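Local coordinates for DegV family protein (Eubacterium eligens, PDB 3FDJ), which is of unknown function but probably binds a fatty acid, like other DegV proteins, at residues A[73-78]-A[105-111]; A[80-84]-A[122-126]; A[212-217]-A[243-248]; A[227-233]-A[268-274]. All blocks are in the same frame, centred on the assembly; numbering follows the deposited sequence. Where two conformers were deposited one is given.

Overall arrangement
From the N terminus, interaction 1 closes first: residues 105-111 return beside 73-78 after helix 90-102, completing a beta-alpha-beta unit at the surface. Interaction 2 crosses it along the chain, opening at 80-84 on the same strand 77-82 and closing when helix 120-134 lies over it; the two touch through Val-80 and residues 110-111. Further on, interactions 3 and 4 likewise cross: helix 205-219 meets helix 234-248, while strand 226-230 between them pairs with strand 271-276. They touch where Leu-212 reaches Leu-273. Interactions 2 and 4, centres about 17 Å apart, touch through Ile-124 of helix 120-134, which packs on Arg-227 and Ser-274, so the helix lying on the first sheet also meets the second.

Interaction 1 of 4, residues A[73-78]-A[105-111]; sequences GDDDEI and HPQAKVR
Lys-109 N donates to Asp-76 O at 2.8 Å, opening the parallel ladder between strands 77-82 and 109-114, the two strands of a beta-alpha-beta unit connected through helix 90-102. The donor stands above the carbonyl plane, 35° out of it, and a water that also donates to Gln-107 O gives the same oxygen a second hydrogen. Further along, Ile-78 accounts for two rungs: its N donates to Lys-109 O and its O accepts from Arg-111 N, each 3.0 Å long.

Before the strands begin, three waters bridge the two segments around Asp-76. Asp-76 OD1 accepts from two of them, one also bonded to Asp-74 O and His-105 ND1, the other taking the hydrogen of Gln-107 N. Asp-76 CG sits beside its own backbone N (chi1 -75°), which sets OD1 beside the type I turn 105-108, 4.0 Å from Ala-108 CB. The His-105 ring approaches Asp-74 obliquely, with CE1 4.1 Å from Asp-74 CA, and stacks on Tyr-101 of helix 90-102.

On one face of the pair Glu-77 and Lys-109 run side by side, yet Glu-77 OE2 lies 4.6 Å from Lys-109 NZ, beyond a salt bridge; the lysine pairs instead with Glu-140. The other face carries Ile-78 and Val-110, both buried against Tyr-101, with Ile-78 CB 4.2 Å from Val-110 CG2.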
loop_
_atom_site.group_PDB
_atom_site.type_symbol
_atom_site.label_atom_id
_atom_site.label_comp_id
_atom_site.label_asym_id
_atom_site.label_seq_id
_atom_site.Cartn_x
_atom_site.Cartn_y
_atom_site.Cartn_z
ATOM N N GLY A 73 13.373 -16.892 -4.156
ATOM C CA GLY A 73 13.487 -18.241 -4.657
ATOM C C GLY A 73 14.805 -18.419 -5.375
ATOM O O GLY A 73 15.887 -18.191 -4.798
ATOM N N ASP A 74 14.736 -18.822 -6.632
ATOM C CA ASP A 74 15.954 -18.943 -7.426
ATOM C C ASP A 74 15.772 -18.372 -8.837
ATOM O O ASP A 74 16.442 -18.765 -9.795
ATOM C CB ASP A 74 16.466 -20.386 -7.419
ATOM C CG ASP A 74 15.740 -21.269 -8.374
ATOM O OD1 ASP A 74 14.505 -21.104 -8.510
ATOM O OD2 ASP A 74 16.422 -22.121 -9.006
ATOM N N ASP A 75 14.893 -17.390 -8.959
ATOM C CA ASP A 75 14.650 -16.809 -10.270
ATOM C C ASP A 75 15.718 -15.789 -10.634
ATOM O O ASP A 75 16.354 -15.174 -9.778
ATOM C CB ASP A 75 13.233 -16.233 -10.325
ATOM C CG ASP A 75 12.189 -17.334 -10.460
ATOM O OD1 ASP A 75 12.481 -18.356 -11.133
ATOM O OD2 ASP A 75 11.098 -17.234 -9.878
ATOM N N ASP A 76 15.925 -15.624 -11.929
ATOM C CA ASP A 76 16.953 -14.751 -12.402
ATOM C C ASP A 76 16.518 -13.350 -12.814
ATOM O O ASP A 76 17.373 -12.530 -13.127
ATOM C CB ASP A 76 17.699 -15.412 -13.541
ATOM C CG ASP A 76 18.635 -16.496 -13.047
ATOM O OD1 ASP A 76 19.249 -16.321 -11.953
ATOM O OD2 ASP A 76 18.746 -17.510 -13.741
ATOM N N GLU A 77 15.223 -13.092 -12.863
ATOM C CA GLU A 77 14.710 -11.748 -13.130
ATOM C C GLU A 77 13.602 -11.447 -12.122
ATOM O O GLU A 77 12.548 -12.081 -12.132
ATOM C CB GLU A 77 14.134 -11.634 -14.561
ATOM C CG GLU A 77 15.168 -11.771 -15.627
ATOM C CD GLU A 77 14.624 -11.751 -17.058
ATOM O OE1 GLU A 77 13.657 -12.475 -17.386
ATOM O OE2 GLU A 77 15.241 -11.039 -17.870
ATOM N N ILE A 78 13.856 -10.492 -11.240
ATOM C CA ILE A 78 12.968 -10.193 -10.134
ATOM C C ILE A 78 12.742 -8.698 -10.006
ATOM O O ILE A 78 13.698 -7.904 -10.059
ATOM C CB ILE A 78 13.538 -10.717 -8.790
ATOM C CG1 ILE A 78 13.886 -12.216 -8.867
ATOM C CG2 ILE A 78 12.565 -10.425 -7.590
ATOM C CD1 ILE A 78 14.523 -12.771 -7.586
ATOM N N HIS A 105 23.640 -15.634 -6.915
ATOM C CA HIS A 105 23.015 -15.937 -8.221
ATOM C C HIS A 105 23.653 -15.093 -9.288
ATOM O O HIS A 105 23.273 -13.938 -9.485
ATOM C CB HIS A 105 21.511 -15.667 -8.151
ATOM C CG HIS A 105 20.828 -16.527 -7.153
ATOM N ND1 HIS A 105 20.343 -17.778 -7.474
ATOM C CD2 HIS A 105 20.661 -16.386 -5.817
ATOM C CE1 HIS A 105 19.842 -18.341 -6.387
ATOM N NE2 HIS A 105 20.012 -17.515 -5.369
ATOM N N PRO A 106 24.618 -15.672 -9.998
ATOM C CA PRO A 106 25.489 -14.900 -10.869
ATOM C C PRO A 106 24.786 -14.330 -12.103
ATOM O O PRO A 106 25.261 -13.374 -12.678
ATOM C CB PRO A 106 26.554 -15.912 -11.269
ATOM C CG PRO A 106 25.857 -17.240 -11.199
ATOM C CD PRO A 106 24.908 -17.112 -10.049
ATOM N N GLN A 107 23.675 -14.908 -12.522
ATOM C CA GLN A 107 23.009 -14.367 -13.692
ATOM C C GLN A 107 21.809 -13.487 -13.304
ATOM O O GLN A 107 21.122 -12.988 -14.179
ATOM C CB GLN A 107 22.605 -15.503 -14.629
ATOM C CG GLN A 107 23.752 -16.001 -15.489
ATOM C CD GLN A 107 24.697 -16.928 -14.765
ATOM O OE1 GLN A 107 24.273 -17.964 -14.227
ATOM N NE2 GLN A 107 25.997 -16.588 -14.774
ATOM N N ALA A 108 21.601 -13.244 -12.012
ATOM C CA ALA A 108 20.354 -12.619 -11.574
ATOM C C ALA A 108 20.355 -11.126 -11.831
ATOM O O ALA A 108 21.388 -10.463 -11.726
ATOM C CB ALA A 108 20.106 -12.879 -10.092
ATOM N N LYS A 109 19.171 -10.613 -12.146
ATOM C CA LYS A 109 18.878 -9.186 -12.154
ATOM C C LYS A 109 17.731 -8.941 -11.201
ATOM O O LYS A 109 16.681 -9.600 -11.311
ATOM C CB LYS A 109 18.430 -8.760 -13.543
ATOM C CG LYS A 109 19.479 -8.980 -14.590
ATOM C CD LYS A 109 19.090 -8.350 -15.929
ATOM C CE LYS A 109 18.610 -9.343 -16.948
ATOM N NZ LYS A 109 19.373 -9.092 -18.230
ATOM N N VAL A 110 17.918 -8.008 -10.274
ATOM C CA VAL A 110 16.924 -7.701 -9.281
ATOM C C VAL A 110 16.770 -6.212 -9.170
ATOM O O VAL A 110 17.754 -5.502 -8.945
ATOM C CB VAL A 110 17.320 -8.268 -7.894
ATOM C CG1 VAL A 110 16.218 -7.989 -6.860
ATOM C CG2 VAL A 110 17.608 -9.795 -7.987
ATOM N N ARG A 111 15.551 -5.724 -9.324
ATOM C CA ARG A 111 15.283 -4.292 -9.194
ATOM C C ARG A 111 14.377 -4.137 -8.005
ATOM O O ARG A 111 13.295 -4.744 -7.970
ATOM C CB ARG A 111 14.612 -3.731 -10.444
ATOM C CG ARG A 111 13.926 -2.369 -10.220
ATOM C CD ARG A 111 14.923 -1.241 -9.901
ATOM N NE ARG A 111 14.239 -0.080 -9.307
ATOM C CZ ARG A 111 13.513 0.824 -9.977
ATOM N NH1 ARG A 111 12.961 1.822 -9.316
ATOM N NH2 ARG A 111 13.350 0.767 -11.297
HETATM O O HOH W 1 19.197 -18.244 -10.107
HETATM O O HOH W 2 21.875 -16.720 -11.434
HETATM O O HOH W 3 18.789 -12.347 -15.587
#

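Interaction 2 of 4, residues A[80-84]-A[122-126]; sequences VVTIT and MRIIL
Val-81 meets the helix segment 122-126 with both its methyl branches, and the contact across the two segments is one of van der Waals packing without a hydrogen bond. Among the purely apolar pairs, Val-81 CG2 carries two: it lies 3.7 Å from Leu-126 CD2 and 3.9 Å from Ile-125 CG2, both side chains crossing it at a slant. The other branch, CG1, stands anti to the backbone N (chi1 -178°) and therefore faces the preceding helical turn, 4.0 Å from CE of Met-122, a selenomethionine. The two side chains lie alongside with their ends pointing opposite ways. A glycine in place of Val-81 would probably leave Leu-126 CD2, Ile-125 CG2 and the flank of Met-122 without the surface they now share, opening a gap between helix and strand.

A second kind of contact joins side chain to backbone. The Met-122 chain is extended as far as SE and then bends (chi3 65°), which brings CE against two successive peptides of the strand, 3.4 Å from Val-81 O and 3.7 Å from Thr-82 C.

Strand 80-82 and helix 122-126 are nearly antiparallel, at 164°, with their axes 9.1 Å apart at closest approach, which is layer packing of an alpha/beta domain. Ile-125 also packs on Ile-146 and Met-150 of helix 139-150, strand 5-9 adds Ala-8 beneath Leu-126, and on the other side of the sheet Thr-82 packs on helix 90-102.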
loop_
_atom_site.group_PDB
_atom_site.type_symbol
_atom_site.label_atom_id
_atom_site.label_comp_id
_atom_site.label_asym_id
_atom_site.label_seq_id
_atom_site.Cartn_x
_atom_site.Cartn_y
_atom_site.Cartn_z
ATOM N N VAL A 80 11.007 -6.202 -7.160
ATOM C CA VAL A 80 10.558 -6.148 -5.772
ATOM C C VAL A 80 9.924 -4.803 -5.527
ATOM O O VAL A 80 10.578 -3.774 -5.752
ATOM C CB VAL A 80 11.736 -6.330 -4.798
ATOM C CG1 VAL A 80 11.207 -6.459 -3.361
ATOM C CG2 VAL A 80 12.592 -7.565 -5.168
ATOM N N VAL A 81 8.670 -4.771 -5.067
ATOM C CA VAL A 81 8.010 -3.491 -4.758
ATOM C C VAL A 81 7.906 -3.340 -3.247
ATOM O O VAL A 81 7.478 -4.264 -2.556
ATOM C CB VAL A 81 6.628 -3.403 -5.423
ATOM C CG1 VAL A 81 5.950 -2.034 -5.127
ATOM C CG2 VAL A 81 6.758 -3.626 -6.949
ATOM N N THR A 82 8.353 -2.203 -2.727
ATOM C CA THR A 82 8.317 -1.977 -1.291
ATOM C C THR A 82 7.485 -0.754 -0.925
ATOM O O THR A 82 7.288 0.148 -1.717
ATOM C CB THR A 82 9.724 -1.802 -0.638
ATOM O OG1 THR A 82 10.268 -0.514 -0.944
ATOM C CG2 THR A 82 10.733 -2.917 -1.086
ATOM N N ILE A 83 6.986 -0.765 0.301
ATOM C CA ILE A 83 6.386 0.403 0.931
ATOM C C ILE A 83 7.448 1.515 1.002
ATOM O O ILE A 83 8.660 1.251 1.038
ATOM C CB ILE A 83 5.827 0.003 2.320
ATOM C CG1 ILE A 83 5.199 1.196 3.088
ATOM C CG2 ILE A 83 6.906 -0.647 3.128
ATOM C CD1 ILE A 83 4.290 0.732 4.225
ATOM N N THR A 84 6.980 2.756 0.975
ATOM C CA THR A 84 7.827 3.931 0.977
ATOM C C THR A 84 9.039 3.875 1.917
ATOM O O THR A 84 8.944 3.600 3.132
ATOM C CB THR A 84 7.003 5.203 1.277
ATOM O OG1 THR A 84 7.893 6.319 1.353
ATOM C CG2 THR A 84 6.196 5.066 2.575
HETATM N N MSE A 122 1.039 0.433 -4.518
HETATM C CA MSE A 122 1.911 -0.747 -4.720
HETATM C C MSE A 122 1.197 -1.746 -5.624
HETATM O O MSE A 122 1.806 -2.278 -6.555
HETATM C CB MSE A 122 2.291 -1.416 -3.384
HETATM C CG MSE A 122 3.121 -0.531 -2.480
HETATM SE SE MSE A 122 3.441 -1.372 -0.788
HETATM C CE MSE A 122 4.561 -2.897 -1.425
ATOM N N ARG A 123 -0.102 -1.966 -5.392
ATOM C CA ARG A 123 -0.871 -2.844 -6.281
ATOM C C ARG A 123 -0.861 -2.383 -7.734
ATOM O O ARG A 123 -0.642 -3.198 -8.635
ATOM C CB ARG A 123 -2.311 -3.053 -5.791
ATOM C CG ARG A 123 -3.046 -4.016 -6.643
ATOM C CD ARG A 123 -4.393 -4.362 -6.084
ATOM N NE ARG A 123 -5.030 -5.296 -6.996
ATOM C CZ ARG A 123 -6.000 -6.142 -6.662
ATOM N NH1 ARG A 123 -6.496 -6.194 -5.415
ATOM N NH2 ARG A 123 -6.458 -6.970 -7.592
ATOM N N ILE A 124 -1.094 -1.089 -7.964
ATOM C CA ILE A 124 -1.072 -0.538 -9.320
ATOM C C ILE A 124 0.301 -0.731 -9.987
ATOM O O ILE A 124 0.390 -1.060 -11.167
ATOM C CB ILE A 124 -1.549 0.935 -9.329
ATOM C CG1 ILE A 124 -3.067 0.967 -9.158
ATOM C CG2 ILE A 124 -1.168 1.652 -10.628
ATOM C CD1 ILE A 124 -3.719 2.368 -9.228
ATOM N N ILE A 125 1.366 -0.511 -9.242
ATOM C CA ILE A 125 2.714 -0.761 -9.760
ATOM C C ILE A 125 2.873 -2.242 -10.172
ATOM O O ILE A 125 3.306 -2.544 -11.281
ATOM C CB ILE A 125 3.787 -0.329 -8.743
ATOM C CG1 ILE A 125 3.738 1.190 -8.582
ATOM C CG2 ILE A 125 5.187 -0.785 -9.186
ATOM C CD1 ILE A 125 4.508 1.739 -7.368
ATOM N N LEU A 126 2.494 -3.143 -9.283
ATOM C CA LEU A 126 2.597 -4.587 -9.544
ATOM C C LEU A 126 1.812 -4.977 -10.786
ATOM O O LEU A 126 2.306 -5.748 -11.618
ATOM C CB LEU A 126 2.110 -5.380 -8.341
ATOM C CG LEU A 126 3.067 -5.382 -7.167
ATOM C CD1 LEU A 126 2.328 -5.776 -5.898
ATOM C CD2 LEU A 126 4.236 -6.341 -7.437
#

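Interaction 3 of 4, residues A[212-217]-A[243-248]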
loop_
_atom_site.group_PDB
_atom_site.type_symbol
_atom_site.label_atom_id
_atom_site.label_comp_id
_atom_site.label_asym_id
_atom_site.label_seq_id
_atom_site.Cartn_x
_atom_site.Cartn_y
_atom_site.Cartn_z
ATOM N N LEU A 212 -12.920 14.186 -2.481
ATOM C CA LEU A 212 -12.156 13.279 -3.316
ATOM C C LEU A 212 -12.330 13.602 -4.787
ATOM O O LEU A 212 -11.359 13.555 -5.556
ATOM C CB LEU A 212 -12.548 11.811 -3.057
ATOM C CG LEU A 212 -12.055 11.173 -1.758
ATOM C CD1 LEU A 212 -12.627 9.753 -1.596
ATOM C CD2 LEU A 212 -10.513 11.134 -1.709
ATOM N N GLN A 213 -13.554 13.954 -5.187
ATOM C CA GLN A 213 -13.785 14.317 -6.578
ATOM C C GLN A 213 -12.968 15.546 -6.946
ATOM O O GLN A 213 -12.369 15.590 -8.021
ATOM C CB GLN A 213 -15.283 14.528 -6.884
ATOM C CG GLN A 213 -15.534 14.836 -8.330
ATOM C CD GLN A 213 -17.006 14.816 -8.704
ATOM O OE1 GLN A 213 -17.853 14.326 -7.950
ATOM N NE2 GLN A 213 -17.306 15.299 -9.908
ATOM N N ALA A 214 -12.916 16.536 -6.051
ATOM C CA ALA A 214 -12.122 17.740 -6.302
ATOM C C ALA A 214 -10.606 17.406 -6.378
ATOM O O ALA A 214 -9.889 17.898 -7.258
ATOM C CB ALA A 214 -12.403 18.817 -5.238
ATOM N N LEU A 215 -10.142 16.547 -5.479
ATOM C CA LEU A 215 -8.729 16.126 -5.452
ATOM C C LEU A 215 -8.344 15.347 -6.720
ATOM O O LEU A 215 -7.278 15.600 -7.324
ATOM C CB LEU A 215 -8.437 15.294 -4.211
ATOM C CG LEU A 215 -8.465 16.039 -2.878
ATOM C CD1 LEU A 215 -8.501 15.068 -1.705
ATOM C CD2 LEU A 215 -7.286 17.005 -2.760
ATOM N N LEU A 216 -9.220 14.422 -7.130
ATOM C CA LEU A 216 -8.987 13.640 -8.328
ATOM C C LEU A 216 -8.937 14.539 -9.573
ATOM O O LEU A 216 -8.050 14.373 -10.403
ATOM C CB LEU A 216 -10.040 12.553 -8.475
ATOM C CG LEU A 216 -9.866 11.407 -7.464
ATOM C CD1 LEU A 216 -11.122 10.518 -7.413
ATOM C CD2 LEU A 216 -8.629 10.579 -7.765
ATOM N N ASP A 217 -9.881 15.478 -9.685
ATOM C CA ASP A 217 -9.896 16.457 -10.771
ATOM C C ASP A 217 -8.557 17.212 -10.852
ATOM O O ASP A 217 -7.929 17.309 -11.921
ATOM C CB ASP A 217 -11.021 17.495 -10.586
ATOM C CG ASP A 217 -12.425 16.935 -10.870
ATOM O OD1 ASP A 217 -12.563 15.797 -11.381
ATOM O OD2 ASP A 217 -13.417 17.651 -10.574
HETATM N N MSE A 243 -19.138 6.657 -7.119
HETATM C CA MSE A 243 -18.958 8.059 -7.430
HETATM C C MSE A 243 -17.990 8.227 -8.603
HETATM O O MSE A 243 -18.255 9.007 -9.529
HETATM C CB MSE A 243 -18.433 8.811 -6.205
HETATM C CG MSE A 243 -18.166 10.279 -6.439
HETATM SE SE MSE A 243 -16.394 10.720 -7.165
HETATM C CE MSE A 243 -15.237 10.471 -5.608
ATOM N N ILE A 244 -16.869 7.509 -8.556
ATOM C CA ILE A 244 -15.834 7.652 -9.562
ATOM C C ILE A 244 -16.295 7.112 -10.922
ATOM O O ILE A 244 -16.066 7.742 -11.947
ATOM C CB ILE A 244 -14.522 7.016 -9.091
ATOM C CG1 ILE A 244 -13.943 7.870 -7.942
ATOM C CG2 ILE A 244 -13.524 6.934 -10.224
ATOM C CD1 ILE A 244 -12.811 7.219 -7.186
ATOM N N LYS A 245 -17.009 5.995 -10.923
ATOM C CA LYS A 245 -17.577 5.455 -12.162
ATOM C C LYS A 245 -18.504 6.447 -12.817
ATOM O O LYS A 245 -18.439 6.655 -14.028
ATOM C CB LYS A 245 -18.337 4.150 -11.910
ATOM C CG LYS A 245 -17.425 2.986 -11.642
ATOM C CD LYS A 245 -18.178 1.669 -11.633
ATOM C CE LYS A 245 -18.379 1.146 -10.238
ATOM N NZ LYS A 245 -18.961 -0.242 -10.299
ATOM N N GLN A 246 -19.354 7.065 -12.010
ATOM C CA GLN A 246 -20.329 8.014 -12.514
ATOM C C GLN A 246 -19.685 9.293 -13.044
ATOM O O GLN A 246 -20.087 9.792 -14.089
ATOM C CB GLN A 246 -21.368 8.341 -11.424
ATOM C CG GLN A 246 -22.436 9.361 -11.817
ATOM C CD GLN A 246 -23.462 8.837 -12.841
ATOM O OE1 GLN A 246 -23.412 7.679 -13.279
ATOM N NE2 GLN A 246 -24.387 9.710 -13.237
ATOM N N ALA A 247 -18.710 9.822 -12.314
ATOM C CA ALA A 247 -18.104 11.123 -12.634
ATOM C C ALA A 247 -17.077 11.030 -13.752
ATOM O O ALA A 247 -16.931 11.958 -14.546
ATOM C CB ALA A 247 -17.469 11.729 -11.384
ATOM N N TYR A 248 -16.359 9.914 -13.829
ATOM C CA TYR A 248 -15.246 9.796 -14.781
ATOM C C TYR A 248 -15.388 8.688 -15.823
ATOM O O TYR A 248 -14.578 8.609 -16.732
ATOM C CB TYR A 248 -13.943 9.594 -14.018
ATOM C CG TYR A 248 -13.633 10.690 -13.019
ATOM C CD1 TYR A 248 -13.017 11.873 -13.416
ATOM C CD2 TYR A 248 -13.949 10.544 -11.687
ATOM C CE1 TYR A 248 -12.745 12.888 -12.495
ATOM C CE2 TYR A 248 -13.671 11.542 -10.759
ATOM C CZ TYR A 248 -13.071 12.705 -11.168
ATOM O OH TYR A 248 -12.794 13.685 -10.239
#
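Leu-212 opens the contact by offering CB to the methyl end of Met-243, a selenomethionine, whose CE lies 3.9 Å away. The Met-243 chain is bent at chi2 and chi3, so that CE comes equally close to the backbone N of Gln-213.

Gln-213 reaches across from its own helix to the other, its CG anti to the backbone N (chi1 -177°). The chain crosses Met-243 obliquely, with OE1 4.0 Å from SE of Met-243, while NE2 reaches the methyl of Ala-247 at 3.9 Å. Its CG also touches the hydroxyl of Tyr-248, 3.5 Å from OH.

Leu-216, one turn on, works in two directions. Its CD1 meets Ile-244 CD1 at 3.7 Å, the two side chains crossing at about a right angle, and its CB packs obliquely against the phenol end of Tyr-248.

At Asp-217 the polar end is reached: Tyr-248 OH donates to OD1, which sits at the ring edge near the ring plane, although the carboxylate is turned 73° from that plane. The modelled separation of OH and OD1, 2.4 Å, is very short, so the exact length is doubtful. A phenylalanine in place of Tyr-248 would probably leave the Asp-217 carboxylate without this donor and free to turn.

Tyr-221 meets the Tyr-248 ring edge-to-face, and Phe-156 of strand 153-159 underlies Leu-212 and Leu-216. Helices 205-219 and 234-248, inclined at 51° over these segments and connected through strand 226-230, form a helix-strand-helix unit of the alpha/beta type.

Interaction 4 of 4, residues A[227-233]-A[268-274]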
loop_
_atom_site.group_PDB
_atom_site.type_symbol
_atom_site.label_atom_id
_atom_site.label_comp_id
_atom_site.label_asym_id
_atom_site.label_seq_id
_atom_site.Cartn_x
_atom_site.Cartn_y
_atom_site.Cartn_z
ATOM N N ARG A 227 -7.899 1.648 -7.708
ATOM C CA ARG A 227 -7.821 0.546 -6.746
ATOM C C ARG A 227 -8.117 1.124 -5.372
ATOM O O ARG A 227 -7.537 2.131 -4.983
ATOM C CB ARG A 227 -6.420 -0.117 -6.779
ATOM C CG ARG A 227 -6.094 -0.811 -8.108
ATOM C CD ARG A 227 -6.995 -1.996 -8.359
ATOM N NE ARG A 227 -6.722 -2.671 -9.632
ATOM C CZ ARG A 227 -7.359 -2.473 -10.782
ATOM N NH1 ARG A 227 -8.390 -1.645 -10.886
ATOM N NH2 ARG A 227 -6.987 -3.187 -11.835
ATOM N N ILE A 228 -9.059 0.517 -4.661
ATOM C CA ILE A 228 -9.471 1.008 -3.346
ATOM C C ILE A 228 -9.428 -0.150 -2.344
ATOM O O ILE A 228 -10.095 -1.185 -2.561
ATOM C CB ILE A 228 -10.918 1.559 -3.370
ATOM C CG1 ILE A 228 -11.136 2.567 -4.505
ATOM C CG2 ILE A 228 -11.301 2.130 -1.983
ATOM C CD1 ILE A 228 -12.623 3.036 -4.712
ATOM N N CYS A 229 -8.653 0.002 -1.270
ATOM C CA CYS A 229 -8.703 -0.938 -0.161
ATOM C C CYS A 229 -9.349 -0.274 1.052
ATOM O O CYS A 229 -9.393 0.965 1.164
ATOM C CB CYS A 229 -7.334 -1.556 0.169
ATOM S SG CYS A 229 -6.328 -0.508 1.071
ATOM N N HIS A 230 -9.937 -1.102 1.907
ATOM C CA HIS A 230 -10.648 -0.660 3.069
ATOM C C HIS A 230 -10.374 -1.567 4.247
ATOM O O HIS A 230 -10.061 -2.754 4.087
ATOM C CB HIS A 230 -12.156 -0.595 2.796
ATOM C CG HIS A 230 -12.773 -1.930 2.569
ATOM N ND1 HIS A 230 -13.217 -2.728 3.604
ATOM C CD2 HIS A 230 -12.955 -2.643 1.434
ATOM C CE1 HIS A 230 -13.674 -3.862 3.106
ATOM N NE2 HIS A 230 -13.527 -3.836 1.792
ATOM N N VAL A 231 -10.501 -0.993 5.432
ATOM C CA VAL A 231 -10.361 -1.704 6.689
ATOM C C VAL A 231 -11.748 -1.758 7.305
ATOM O O VAL A 231 -12.173 -0.815 7.997
ATOM C CB VAL A 231 -9.431 -0.976 7.659
ATOM C CG1 VAL A 231 -9.213 -1.848 8.906
ATOM C CG2 VAL A 231 -8.109 -0.600 6.974
ATOM N N GLU A 232 -12.440 -2.850 7.038
ATOM C CA GLU A 232 -13.817 -3.080 7.523
ATOM C C GLU A 232 -14.711 -1.894 7.190
ATOM O O GLU A 232 -15.496 -1.436 8.013
ATOM C CB GLU A 232 -13.797 -3.409 9.024
ATOM C CG GLU A 232 -12.908 -4.623 9.299
ATOM C CD GLU A 232 -13.126 -5.271 10.658
ATOM O OE1 GLU A 232 -13.638 -4.606 11.585
ATOM O OE2 GLU A 232 -12.767 -6.459 10.790
ATOM N N ASN A 233 -14.576 -1.389 5.968
ATOM C CA ASN A 233 -15.460 -0.361 5.477
ATOM C C ASN A 233 -15.758 -0.542 4.004
ATOM O O ASN A 233 -15.531 0.337 3.187
ATOM C CB ASN A 233 -14.892 1.012 5.757
ATOM C CG ASN A 233 -15.959 2.068 5.796
ATOM O OD1 ASN A 233 -17.121 1.785 5.477
ATOM N ND2 ASN A 233 -15.596 3.280 6.224
ATOM N N ARG A 268 -9.522 0.799 11.770
ATOM C CA ARG A 268 -10.889 0.461 11.449
ATOM C C ARG A 268 -11.586 1.669 10.846
ATOM O O ARG A 268 -11.483 2.788 11.360
ATOM C CB ARG A 268 -11.636 0.014 12.710
ATOM C CG ARG A 268 -12.666 -1.014 12.460
ATOM C CD ARG A 268 -12.983 -1.749 13.769
ATOM N NE ARG A 268 -12.851 -3.193 13.607
ATOM C CZ ARG A 268 -12.620 -4.059 14.594
ATOM N NH1 ARG A 268 -12.459 -3.645 15.848
ATOM N NH2 ARG A 268 -12.542 -5.354 14.320
ATOM N N GLY A 269 -12.271 1.424 9.733
ATOM C CA GLY A 269 -13.018 2.447 9.025
ATOM C C GLY A 269 -12.241 3.056 7.875
ATOM O O GLY A 269 -12.801 3.746 7.025
ATOM N N GLY A 270 -10.932 2.844 7.856
ATOM C CA GLY A 270 -10.071 3.532 6.922
ATOM C C GLY A 270 -10.223 3.087 5.479
ATOM O O GLY A 270 -10.588 1.914 5.187
ATOM N N ILE A 271 -9.964 4.039 4.577
ATOM C CA ILE A 271 -9.960 3.822 3.132
ATOM C C ILE A 271 -8.625 4.295 2.563
ATOM O O ILE A 271 -8.094 5.317 3.004
ATOM C CB ILE A 271 -11.085 4.634 2.456
ATOM C CG1 ILE A 271 -12.466 4.120 2.890
ATOM C CG2 ILE A 271 -10.924 4.631 0.932
ATOM C CD1 ILE A 271 -12.794 2.754 2.379
ATOM N N ILE A 272 -8.081 3.569 1.592
ATOM C CA ILE A 272 -6.950 4.065 0.809
ATOM C C ILE A 272 -7.250 3.802 -0.663
ATOM O O ILE A 272 -7.697 2.717 -1.022
ATOM C CB ILE A 272 -5.627 3.365 1.165
ATOM C CG1 ILE A 272 -5.431 3.220 2.680
ATOM C CG2 ILE A 272 -4.463 4.113 0.514
ATOM C CD1 ILE A 272 -4.191 2.398 3.039
ATOM N N LEU A 273 -7.002 4.788 -1.509
ATOM C CA LEU A 273 -7.202 4.617 -2.925
ATOM C C LEU A 273 -6.027 5.075 -3.734
ATOM O O LEU A 273 -5.302 5.987 -3.349
ATOM C CB LEU A 273 -8.491 5.278 -3.421
ATOM C CG LEU A 273 -8.628 6.747 -3.730
ATOM C CD1 LEU A 273 -7.959 7.123 -5.098
ATOM C CD2 LEU A 273 -10.128 7.099 -3.772
ATOM N N SER A 274 -5.811 4.403 -4.844
ATOM C CA SER A 274 -4.808 4.820 -5.783
ATOM C C SER A 274 -5.344 4.820 -7.198
ATOM O O SER A 274 -6.248 4.037 -7.536
ATOM C CB SER A 274 -3.570 3.941 -5.655
ATOM O OG SER A 274 -2.542 4.441 -6.487
#
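Ile-228 and Leu-273 lie side by side on one face of an antiparallel pair, Ile-228 CG1 3.9 Å from Leu-273 CB, in the mixed sheet where strand 226-230, next to the edge strand 253-257, meets strand 271-276. Across the sheet, Cys-229 and Ile-272 fill the opposite face. SG of Cys-229 occupies the position between backbone N and carbonyl carbon (chi1 79°), which turns it towards the neighbouring strand, 3.9 Å from Ile-272 CB. A hexaethylene glycol, probably from the crystallisation liquor, lies about 4 Å from the Ile-272 side chain and may mark a pocket like the fatty-acid pocket of relatives.

In the backbone, Arg-227 with Ser-274 and Cys-229 with Ile-272 are hydrogen-bonded pairs, each closed by two N-H...O bonds. Past the last bridge the backbones stay bonded but the pattern slips by one residue: Val-231 N donates to Gly-270 O, whereas Val-231 O accepts from Gly-269 N at 2.8 Å.

At the polar edge Asn-233 ND2 donates almost straight to Gly-269 O (2.9 Å, 177°), the acceptor lying in the amide plane, while OD1 of the same side chain caps Leu-236 N at the start of helix 234-248. Glu-232 and Arg-268 form a salt bridge; Arg-268 also pairs with Asp-49 and Glu-52. Its NE meets Glu-232 OE1 at 2.6 Å from above the carboxylate plane, and its NH2 adds a weak bond to the same oxygen.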